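Local structure of citrate synthase (Mycobacterium tuberculosis, 4TVM) at residues Leu69-Tyr74 with Leu228-Glu233; Ser83-Val88 with Met224-His229; Asn130-Pro135 with Pro379-Thr384. The protein catalyses the condensation of oxaloacetate with acetyl-CoA and water to give citrate and CoA, a step of the Krebs cycle. One frame throughout, in Å; residues are numbered along the deposited sequence.

Contact 1: residues Leu69-Tyr74 with Leu228-Glu233; sequences LRYRGY and LHADHE. With OAA (oxaloacetate ion), chain B.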
loop_
_atom_site.group_PDB
_atom_site.type_symbol
_atom_site.label_atom_id
_atom_site.label_comp_id
_atom_site.label_asym_id
_atom_site.label_seq_id
_atom_site.Cartn_x
_atom_site.Cartn_y
_atom_site.Cartn_z
ATOM N N LEU A 69 5.682 26.144 -2.347
ATOM C CA LEU A 69 6.177 24.776 -2.159
ATOM C C LEU A 69 7.643 24.772 -1.765
ATOM O O LEU A 69 8.499 25.095 -2.584
ATOM C CB LEU A 69 6.035 23.972 -3.439
ATOM C CG LEU A 69 6.681 22.581 -3.404
ATOM C CD1 LEU A 69 6.048 21.716 -2.338
ATOM C CD2 LEU A 69 6.521 21.914 -4.750
ATOM N N ARG A 70 7.960 24.357 -0.545
ATOM C CA ARG A 70 9.364 24.264 -0.136
ATOM C C ARG A 70 9.833 22.877 0.316
ATOM O O ARG A 70 9.111 22.175 1.019
ATOM C CB ARG A 70 9.564 25.196 1.016
ATOM C CG ARG A 70 9.609 26.661 0.601
ATOM C CD ARG A 70 9.335 27.557 1.803
ATOM N NE ARG A 70 8.858 28.857 1.381
ATOM C CZ ARG A 70 8.112 29.660 2.134
ATOM N NH1 ARG A 70 7.717 29.279 3.359
ATOM N NH2 ARG A 70 7.747 30.839 1.634
ATOM N N TYR A 71 11.046 22.484 -0.050
ATOM C CA TYR A 71 11.637 21.277 0.549
ATOM C C TYR A 71 12.644 21.716 1.608
ATOM O O TYR A 71 13.677 22.322 1.294
ATOM C CB TYR A 71 12.347 20.397 -0.476
ATOM C CG TYR A 71 11.520 19.932 -1.672
ATOM C CD1 TYR A 71 10.161 19.671 -1.583
ATOM C CD2 TYR A 71 12.141 19.673 -2.871
ATOM C CE1 TYR A 71 9.435 19.190 -2.695
ATOM C CE2 TYR A 71 11.436 19.231 -3.970
ATOM C CZ TYR A 71 10.092 18.977 -3.874
ATOM O OH TYR A 71 9.459 18.550 -4.999
ATOM N N ARG A 72 12.318 21.425 2.865
ATOM C CA ARG A 72 13.172 21.759 3.999
ATOM C C ARG A 72 13.394 23.268 4.120
ATOM O O ARG A 72 14.419 23.722 4.622
ATOM C CB ARG A 72 14.498 20.998 3.919
ATOM C CG ARG A 72 14.332 19.488 3.775
ATOM C CD ARG A 72 13.834 18.887 5.074
ATOM N NE ARG A 72 14.006 17.439 5.187
ATOM C CZ ARG A 72 13.698 16.734 6.288
ATOM N NH1 ARG A 72 13.223 17.346 7.382
ATOM N NH2 ARG A 72 13.865 15.410 6.307
ATOM N N GLY A 73 12.403 24.038 3.712
ATOM C CA GLY A 73 12.450 25.498 3.831
ATOM C C GLY A 73 12.800 26.182 2.526
ATOM O O GLY A 73 12.594 27.393 2.399
ATOM N N TYR A 74 13.338 25.429 1.561
ATOM C CA TYR A 74 13.858 25.999 0.326
ATOM C C TYR A 74 12.813 26.000 -0.774
ATOM O O TYR A 74 12.219 24.974 -1.039
ATOM C CB TYR A 74 15.037 25.195 -0.157
ATOM C CG TYR A 74 16.194 25.166 0.796
ATOM C CD1 TYR A 74 16.982 26.303 0.994
ATOM C CD2 TYR A 74 16.530 24.001 1.487
ATOM C CE1 TYR A 74 18.055 26.288 1.865
ATOM C CE2 TYR A 74 17.609 23.974 2.350
ATOM C CZ TYR A 74 18.369 25.113 2.531
ATOM O OH TYR A 74 19.449 25.097 3.370
ATOM N N LEU A 228 10.979 18.719 -9.357
ATOM C CA LEU A 228 9.591 19.205 -9.247
ATOM C C LEU A 228 8.672 18.187 -8.654
ATOM O O LEU A 228 7.710 18.552 -7.985
ATOM C CB LEU A 228 9.063 19.687 -10.582
ATOM C CG LEU A 228 9.694 21.030 -10.993
ATOM C CD1 LEU A 228 9.935 21.123 -12.493
ATOM C CD2 LEU A 228 8.862 22.207 -10.510
ATOM N N HIS A 229 8.978 16.902 -8.864
ATOM C CA HIS A 229 8.116 15.798 -8.377
ATOM C C HIS A 229 8.693 15.042 -7.197
ATOM O O HIS A 229 8.084 14.089 -6.726
ATOM C CB HIS A 229 7.851 14.817 -9.503
ATOM C CG HIS A 229 6.893 15.318 -10.534
ATOM N ND1 HIS A 229 5.525 15.195 -10.400
ATOM C CD2 HIS A 229 7.103 15.921 -11.732
ATOM C CE1 HIS A 229 4.933 15.708 -11.465
ATOM N NE2 HIS A 229 5.868 16.162 -12.285
ATOM N N ALA A 230 9.840 15.466 -6.683
ATOM C CA ALA A 230 10.449 14.784 -5.565
ATOM C C ALA A 230 9.622 14.601 -4.272
ATOM O O ALA A 230 9.692 13.545 -3.659
ATOM C CB ALA A 230 11.763 15.436 -5.242
ATOM N N ASP A 231 8.874 15.597 -3.832
ATOM C CA ASP A 231 8.013 15.407 -2.654
ATOM C C ASP A 231 6.821 16.304 -2.758
ATOM O O ASP A 231 6.890 17.304 -3.435
ATOM C CB ASP A 231 8.743 15.741 -1.381
ATOM C CG ASP A 231 7.968 15.313 -0.188
ATOM O OD1 ASP A 231 7.684 14.077 -0.097
ATOM O OD2 ASP A 231 7.617 16.169 0.660
ATOM N N HIS A 232 5.717 15.966 -2.125
ATOM C CA HIS A 232 4.556 16.832 -2.161
ATOM C C HIS A 232 3.573 16.635 -1.030
ATOM O O HIS A 232 2.371 16.717 -1.227
ATOM C CB HIS A 232 3.810 16.640 -3.466
ATOM C CG HIS A 232 2.767 17.677 -3.690
ATOM N ND1 HIS A 232 1.460 17.369 -3.971
ATOM C CD2 HIS A 232 2.836 19.025 -3.642
ATOM C CE1 HIS A 232 0.763 18.483 -4.102
ATOM N NE2 HIS A 232 1.576 19.503 -3.898
ATOM N N GLU A 233 4.045 16.427 0.173
ATOM C CA GLU A 233 3.182 15.716 1.091
ATOM C C GLU A 233 2.601 16.513 2.192
ATOM O O GLU A 233 3.034 17.662 2.418
ATOM C CB GLU A 233 3.884 14.477 1.591
ATOM C CG GLU A 233 3.747 13.397 0.543
ATOM C CD GLU A 233 4.992 13.215 -0.291
ATOM O OE1 GLU A 233 5.122 13.862 -1.331
HETATM O O1 OAA B . 2.931 15.609 -7.554
HETATM O O2 OAA B . 1.877 15.547 -9.507
HETATM O O4 OAA B . -0.999 15.879 -4.969
HETATM O O5 OAA B . 0.505 14.598 -4.021
HETATM O O3 OAA B . 1.696 14.083 -6.093
HETATM C C1 OAA B . 1.883 15.594 -8.248
HETATM C C2 OAA B . 0.581 15.648 -7.499
HETATM C C3 OAA B . 0.801 14.900 -6.208
HETATM C C4 OAA B . 0.012 15.134 -5.016
#

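Contact 2: residues Ser83-Val88 with Met224-His229; sequences STFIEV and MLFILH. With OAA (oxaloacetate ion), chain B.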
loop_
_atom_site.group_PDB
_atom_site.type_symbol
_atom_site.label_atom_id
_atom_site.label_comp_id
_atom_site.label_asym_id
_atom_site.label_seq_id
_atom_site.Cartn_x
_atom_site.Cartn_y
_atom_site.Cartn_z
ATOM N N SER A 83 19.547 23.463 -8.177
ATOM C CA SER A 83 20.011 22.223 -7.559
ATOM C C SER A 83 20.126 21.079 -8.555
ATOM O O SER A 83 20.128 21.292 -9.764
ATOM C CB SER A 83 19.085 21.813 -6.410
ATOM O OG SER A 83 19.686 20.790 -5.653
ATOM N N THR A 84 20.263 19.862 -8.035
ATOM C CA THR A 84 20.115 18.645 -8.850
ATOM C C THR A 84 19.191 17.679 -8.154
ATOM O O THR A 84 18.963 17.746 -6.946
ATOM C CB THR A 84 21.425 17.921 -9.011
ATOM O OG1 THR A 84 21.842 17.511 -7.719
ATOM C CG2 THR A 84 22.537 18.867 -9.670
ATOM N N PHE A 85 18.661 16.748 -8.917
ATOM C CA PHE A 85 17.869 15.708 -8.323
ATOM C C PHE A 85 18.583 14.964 -7.188
ATOM O O PHE A 85 17.972 14.647 -6.168
ATOM C CB PHE A 85 17.373 14.744 -9.375
ATOM C CG PHE A 85 16.438 13.722 -8.823
ATOM C CD1 PHE A 85 15.416 14.110 -7.986
ATOM C CD2 PHE A 85 16.626 12.367 -9.084
ATOM C CE1 PHE A 85 14.558 13.182 -7.458
ATOM C CE2 PHE A 85 15.791 11.422 -8.541
ATOM C CZ PHE A 85 14.757 11.826 -7.723
ATOM N N ILE A 86 19.872 14.727 -7.308
ATOM C CA ILE A 86 20.571 14.055 -6.215
ATOM C C ILE A 86 20.722 14.950 -5.000
ATOM O O ILE A 86 20.614 14.510 -3.862
ATOM C CB ILE A 86 21.949 13.530 -6.632
ATOM C CG1 ILE A 86 21.802 12.607 -7.851
ATOM C CG2 ILE A 86 22.556 12.775 -5.464
ATOM C CD1 ILE A 86 22.947 11.648 -8.070
ATOM N N GLU A 87 20.982 16.225 -5.227
ATOM C CA GLU A 87 21.168 17.127 -4.107
ATOM C C GLU A 87 19.835 17.217 -3.355
ATOM O O GLU A 87 19.771 17.256 -2.125
ATOM C CB GLU A 87 21.595 18.446 -4.625
ATOM C CG GLU A 87 22.373 19.243 -3.611
ATOM C CD GLU A 87 22.515 20.688 -4.014
ATOM O OE1 GLU A 87 21.578 21.208 -4.646
ATOM O OE2 GLU A 87 23.557 21.287 -3.664
ATOM N N VAL A 88 18.772 17.202 -4.136
ATOM C CA VAL A 88 17.422 17.239 -3.624
ATOM C C VAL A 88 17.057 15.989 -2.849
ATOM O O VAL A 88 16.452 16.103 -1.780
ATOM C CB VAL A 88 16.452 17.498 -4.771
ATOM C CG1 VAL A 88 15.022 17.227 -4.350
ATOM C CG2 VAL A 88 16.612 18.957 -5.209
ATOM N N MET A 224 15.632 18.293 -13.709
ATOM C CA MET A 224 14.763 19.295 -13.115
ATOM C C MET A 224 13.406 18.702 -12.782
ATOM O O MET A 224 12.897 18.883 -11.678
ATOM C CB MET A 224 14.594 20.474 -14.064
ATOM C CG MET A 224 13.917 21.667 -13.429
ATOM S SD MET A 224 13.951 23.148 -14.466
ATOM C CE MET A 224 12.388 22.991 -15.323
ATOM N N LEU A 225 12.820 17.985 -13.733
ATOM C CA LEU A 225 11.474 17.460 -13.547
ATOM C C LEU A 225 11.319 16.491 -12.345
ATOM O O LEU A 225 10.244 16.398 -11.740
ATOM C CB LEU A 225 11.010 16.783 -14.832
ATOM C CG LEU A 225 10.032 17.594 -15.673
ATOM C CD1 LEU A 225 9.948 17.008 -17.069
ATOM C CD2 LEU A 225 8.675 17.586 -14.998
ATOM N N PHE A 226 12.376 15.755 -12.014
ATOM C CA PHE A 226 12.371 14.955 -10.815
ATOM C C PHE A 226 12.464 15.810 -9.565
ATOM O O PHE A 226 11.934 15.446 -8.534
ATOM C CB PHE A 226 13.517 13.957 -10.828
ATOM C CG PHE A 226 13.401 12.889 -11.880
ATOM C CD1 PHE A 226 12.173 12.514 -12.406
ATOM C CD2 PHE A 226 14.534 12.219 -12.295
ATOM C CE1 PHE A 226 12.088 11.513 -13.352
ATOM C CE2 PHE A 226 14.463 11.214 -13.231
ATOM C CZ PHE A 226 13.235 10.853 -13.756
ATOM N N ILE A 227 13.104 16.965 -9.638
ATOM C CA ILE A 227 13.086 17.901 -8.504
ATOM C C ILE A 227 11.661 18.379 -8.271
ATOM O O ILE A 227 11.155 18.393 -7.122
ATOM C CB ILE A 227 14.005 19.119 -8.717
ATOM C CG1 ILE A 227 15.425 18.652 -9.063
ATOM C CG2 ILE A 227 14.019 19.997 -7.470
ATOM C CD1 ILE A 227 16.435 19.754 -9.316
ATOM N N LEU A 228 10.979 18.719 -9.357
ATOM C CA LEU A 228 9.591 19.205 -9.247
ATOM C C LEU A 228 8.672 18.187 -8.654
ATOM O O LEU A 228 7.710 18.552 -7.985
ATOM C CB LEU A 228 9.063 19.687 -10.582
ATOM C CG LEU A 228 9.694 21.030 -10.993
ATOM C CD1 LEU A 228 9.935 21.123 -12.493
ATOM C CD2 LEU A 228 8.862 22.207 -10.510
ATOM N N HIS A 229 8.978 16.902 -8.864
ATOM C CA HIS A 229 8.116 15.798 -8.377
ATOM C C HIS A 229 8.693 15.042 -7.197
ATOM O O HIS A 229 8.084 14.089 -6.726
ATOM C CB HIS A 229 7.851 14.817 -9.503
ATOM C CG HIS A 229 6.893 15.318 -10.534
ATOM N ND1 HIS A 229 5.525 15.195 -10.400
ATOM C CD2 HIS A 229 7.103 15.921 -11.732
ATOM C CE1 HIS A 229 4.933 15.708 -11.465
ATOM N NE2 HIS A 229 5.868 16.162 -12.285
HETATM O O1 OAA B . 2.931 15.609 -7.554
HETATM O O2 OAA B . 1.877 15.547 -9.507
HETATM O O4 OAA B . -0.999 15.879 -4.969
HETATM O O5 OAA B . 0.505 14.598 -4.021
HETATM O O3 OAA B . 1.696 14.083 -6.093
HETATM C C1 OAA B . 1.883 15.594 -8.248
HETATM C C2 OAA B . 0.581 15.648 -7.499
HETATM C C3 OAA B . 0.801 14.900 -6.208
HETATM C C4 OAA B . 0.012 15.134 -5.016
#

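Contact 3: residues Asn130-Pro135 with Pro379-Thr384; sequences NAHPMP and PTRMFT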
loop_
_atom_site.group_PDB
_atom_site.type_symbol
_atom_site.label_atom_id
_atom_site.label_comp_id
_atom_site.label_asym_id
_atom_site.label_seq_id
_atom_site.Cartn_x
_atom_site.Cartn_y
_atom_site.Cartn_z
ATOM N N ASN A 130 5.704 -8.124 -24.275
ATOM C CA ASN A 130 6.004 -6.716 -24.059
ATOM C C ASN A 130 5.034 -6.094 -23.094
ATOM O O ASN A 130 4.106 -5.381 -23.460
ATOM C CB ASN A 130 6.350 -5.854 -25.320
ATOM C CG ASN A 130 5.551 -6.179 -26.581
ATOM O OD1 ASN A 130 4.317 -6.245 -26.577
ATOM N ND2 ASN A 130 6.264 -6.293 -27.697
ATOM N N ALA A 131 5.289 -6.404 -21.824
ATOM C CA ALA A 131 4.394 -6.079 -20.729
ATOM C C ALA A 131 4.552 -4.638 -20.272
ATOM O O ALA A 131 5.630 -4.047 -20.380
ATOM C CB ALA A 131 4.641 -7.025 -19.566
ATOM N N HIS A 132 3.466 -4.090 -19.739
ATOM C CA HIS A 132 3.402 -2.675 -19.394
ATOM C C HIS A 132 4.411 -2.437 -18.273
ATOM O O HIS A 132 4.598 -3.311 -17.431
ATOM C CB HIS A 132 1.990 -2.325 -18.967
ATOM C CG HIS A 132 0.971 -2.525 -20.049
ATOM N ND1 HIS A 132 -0.349 -2.155 -19.906
ATOM C CD2 HIS A 132 1.084 -3.037 -21.298
ATOM C CE1 HIS A 132 -1.010 -2.448 -21.013
ATOM N NE2 HIS A 132 -0.162 -2.976 -21.875
ATOM N N PRO A 133 5.117 -1.292 -18.275
ATOM C CA PRO A 133 6.169 -1.211 -17.264
ATOM C C PRO A 133 5.661 -1.083 -15.838
ATOM O O PRO A 133 6.287 -1.554 -14.917
ATOM C CB PRO A 133 6.936 0.057 -17.661
ATOM C CG PRO A 133 6.619 0.264 -19.096
ATOM C CD PRO A 133 5.179 -0.141 -19.187
ATOM N N MET A 134 4.529 -0.453 -15.645
ATOM C CA MET A 134 4.077 -0.242 -14.305
ATOM C C MET A 134 3.907 -1.540 -13.525
ATOM O O MET A 134 4.273 -1.601 -12.373
ATOM C CB MET A 134 2.797 0.535 -14.329
ATOM C CG MET A 134 2.517 1.155 -13.001
ATOM S SD MET A 134 3.859 2.256 -12.517
ATOM C CE MET A 134 3.359 2.412 -10.803
ATOM N N PRO A 135 3.334 -2.571 -14.143
ATOM C CA PRO A 135 3.226 -3.863 -13.470
ATOM C C PRO A 135 4.555 -4.510 -13.122
ATOM O O PRO A 135 4.730 -5.059 -12.034
ATOM C CB PRO A 135 2.500 -4.733 -14.502
ATOM C CG PRO A 135 1.697 -3.785 -15.311
ATOM C CD PRO A 135 2.326 -2.422 -15.204
ATOM N N PRO A 379 7.170 6.899 -23.793
ATOM C CA PRO A 379 5.853 6.500 -24.167
ATOM C C PRO A 379 4.927 6.604 -22.960
ATOM O O PRO A 379 5.395 6.559 -21.811
ATOM C CB PRO A 379 6.047 5.055 -24.577
ATOM C CG PRO A 379 7.186 4.555 -23.737
ATOM C CD PRO A 379 8.031 5.747 -23.426
ATOM N N THR A 380 3.621 6.722 -23.219
ATOM C CA THR A 380 2.690 7.134 -22.204
ATOM C C THR A 380 2.708 6.208 -20.985
ATOM O O THR A 380 2.498 6.660 -19.862
ATOM C CB THR A 380 1.266 7.264 -22.795
ATOM O OG1 THR A 380 1.284 8.211 -23.878
ATOM C CG2 THR A 380 0.282 7.745 -21.736
ATOM N N ARG A 381 2.979 4.924 -21.200
ATOM C CA ARG A 381 2.995 3.952 -20.106
ATOM C C ARG A 381 4.310 3.943 -19.344
ATOM O O ARG A 381 4.559 3.040 -18.556
ATOM C CB ARG A 381 2.687 2.548 -20.624
ATOM C CG ARG A 381 1.196 2.215 -20.630
ATOM C CD ARG A 381 0.843 1.207 -21.705
ATOM N NE ARG A 381 -0.594 1.166 -21.976
ATOM C CZ ARG A 381 -1.139 0.778 -23.129
ATOM N NH1 ARG A 381 -0.382 0.396 -24.158
ATOM N NH2 ARG A 381 -2.460 0.780 -23.264
ATOM N N MET A 382 5.163 4.937 -19.553
ATOM C CA MET A 382 6.289 5.111 -18.655
ATOM C C MET A 382 5.994 6.233 -17.706
ATOM O O MET A 382 6.738 6.411 -16.771
ATOM C CB MET A 382 7.588 5.412 -19.415
ATOM C CG MET A 382 8.296 4.177 -19.962
ATOM S SD MET A 382 8.904 3.069 -18.674
ATOM C CE MET A 382 10.370 3.908 -18.046
ATOM N N PHE A 383 4.932 7.007 -17.929
ATOM C CA PHE A 383 4.741 8.259 -17.154
ATOM C C PHE A 383 4.615 8.057 -15.669
ATOM O O PHE A 383 5.167 8.844 -14.860
ATOM C CB PHE A 383 3.503 9.005 -17.624
ATOM C CG PHE A 383 3.654 9.670 -18.980
ATOM C CD1 PHE A 383 4.740 9.417 -19.822
ATOM C CD2 PHE A 383 2.690 10.532 -19.421
ATOM C CE1 PHE A 383 4.828 10.012 -21.074
ATOM C CE2 PHE A 383 2.784 11.150 -20.666
ATOM C CZ PHE A 383 3.851 10.887 -21.491
ATOM N N THR A 384 3.865 7.024 -15.277
ATOM C CA THR A 384 3.681 6.787 -13.857
ATOM C C THR A 384 4.966 6.270 -13.229
ATOM O O THR A 384 5.206 6.516 -12.041
ATOM C CB THR A 384 2.560 5.806 -13.596
ATOM O OG1 THR A 384 1.492 6.122 -14.469
ATOM C CG2 THR A 384 2.073 5.904 -12.126
#

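Contact 1: residues Leu69-Tyr74 with Leu228-Glu233
The ring of Tyr71 meets the 228-233 segment mainly along its edge and at its hydroxyl: Asp231 O lies near the ring plane, 3.3 Å from Tyr71 CE1, while Ala230 CB approaches obliquely, 4.0 Å from Tyr71 CE2. The imidazole of His232, a residue of the oxaloacetate pocket, is also met at its edge, by Leu69 CD1 at 4.4 Å from His232 CD2. His229 likewise turns an edge to the ligand, with CE1 3.6 Å from oxaloacetate O2.

The hydroxyl of Tyr71 reaches the backbone of residues 227-231. It accepts a weak but fairly straight hydrogen bond from the backbone of Asp231 (N to Tyr71 OH 3.2 Å, 164° at the hydrogen) and has its stronger partner in Ile227 O, a carbonyl of helix 216-229. The bond to Ile227 O, with the weak one from Asp231 N, gives the buried phenol oxygen two backbone partners. Beside it, the CB of Asp231, and not the carboxylate, touches the ring, 3.8 Å from Tyr71 CE1.

On the other side of the contact, Tyr71 closes strand 68-71 and opens a type I' turn to Tyr74, held by paired backbone bonds in both directions. Arg72 and Gly73, the two central residues, both have positive phi, as this turn requires. Thr60 of the adjacent strand and Leu92 of helix 85-94 also pack against Tyr71.

The whole is a beta-hairpin with a two-residue type I' turn (strands 68-71 and 74-75), part of a small antiparallel sheet and set against the 228-233 segment, which carries two histidines of the citrate synthase oxaloacetate pocket, His229 and His232.

Contact 2: residues Ser83-Val88 with Met224-His229
Phe85 and Phe226 meet as an edge-to-face pair, the edge of Phe226 directed at the face of Phe85, with ring centroids 5.2 Å apart and planes at 56°. The rings do not make the whole contact, because the CB of Phe226 also stands over the same Phe85 ring, 3.5 Å from its centroid and only 16° off the normal, a CH-pi contact. Phe85 reaches this place by turning CG anti to its own backbone N (chi1 -174°), which brings the ring to the flank of helix 216-229. The side chain of Phe226 then leads away from the interface, leaving its CD2 edge 3.8 Å from Phe85 CD2.

Ile227 fills the neighbouring position with both of its branches. Its longer arm runs alongside the start of helix 85-94, with Ile227 CD1 3.6 Å from Thr84 C, so that the methyl packs mainly on backbone. The other branch crosses Val88 at a slant, Ile227 CG2 lying 3.6 Å from Val88 CG2. No hydrogen bond links the two segments; between them the contact is apolar.

Thr84 is the N-cap of helix 85-94, its OG1 accepting from Glu87 N at 2.9 Å. Separately, Phe85 N hydrogen-bonds to Asp223 OD1, one residue ahead of the 224-229 segment, tying the two helices together. Leu79 of helix 76-82 also packs against Ile227.

This is helix-to-helix packing through aromatic and branched side chains, in which the first turn of helix 85-94 lies against residues 224-229 of helix 216-229 within the largely helical fold of citrate synthase.

Contact 3: residues Asn130-Pro135 with Pro379-Thr384
The chain enters helices 133-147 and 383-403 side by side and in the same general direction, CA atoms pairing as His132 with Arg381 (6.7 Å), Pro133 with Met382 and Met134 with Thr384. At the outer end the guanidinium of Arg381 lies flat on the imidazole of His132, planes 10° apart and centres separated by 4.3 Å. The overlap extends along the arginine: Arg381 CD stands over the centre of the His132 ring, 4.0 Å from its centroid, while NE and CZ pass over the CE1 side. An extended run from CG to NE lets the arginine reach across in this way. Gln149 of the second subunit also packs on His132, so the stack lies close to the dimer interface.

Deeper in, the rim of the Pro133 ring abuts both Arg381 and Met382. Its CD touches Arg381 O at 3.3 Å, and its CG meets Met382 SD at 3.6 Å. The bend at chi2 (-65°) brings the Met382 sulfur back to the proline, although its CB points away from the 130-135 segment. Met134 ends the row, crossing Thr384 at about a right angle, with SD 3.9 Å from Thr384 CB and CE beside the CG2 methyl.

No hydrogen bond spans the contact. Ala178 and Ser182 of helix 159-182 pack on Pro133, and Trp263 and Ile259 on Met134. The arrangement joins the N-terminal ends of two helices, with His132 at the N-cap position of the first, within the largely helical fold of citrate synthase, the His132-Arg381 stack lying at its outer edge.

Contacts 1 and 2 share Leu228 and His229 on helix 216-229, centres 10 Å apart. They touch directly: Tyr71 OH lies 2.7 Å from Ile227 O, and Ala230 CB packs on Val88 CG1 at 3.8 Å. Contact 3 stands apart, its centre 26 Å from contact 1's and 22 Å from contact 2's, nearest atoms about 8 Å away in both cases. Contact 1 holds His229 and His232 of the oxaloacetate pocket; contact 2 reaches it only through His229, and contact 3 does not touch it. The His229 side chain is about 5 Å from that of likely catalytic Asp366. The side chain of Thr384, on the helix that supplies Phe387 and Arg391, lies about 10 Å from oxaloacetate.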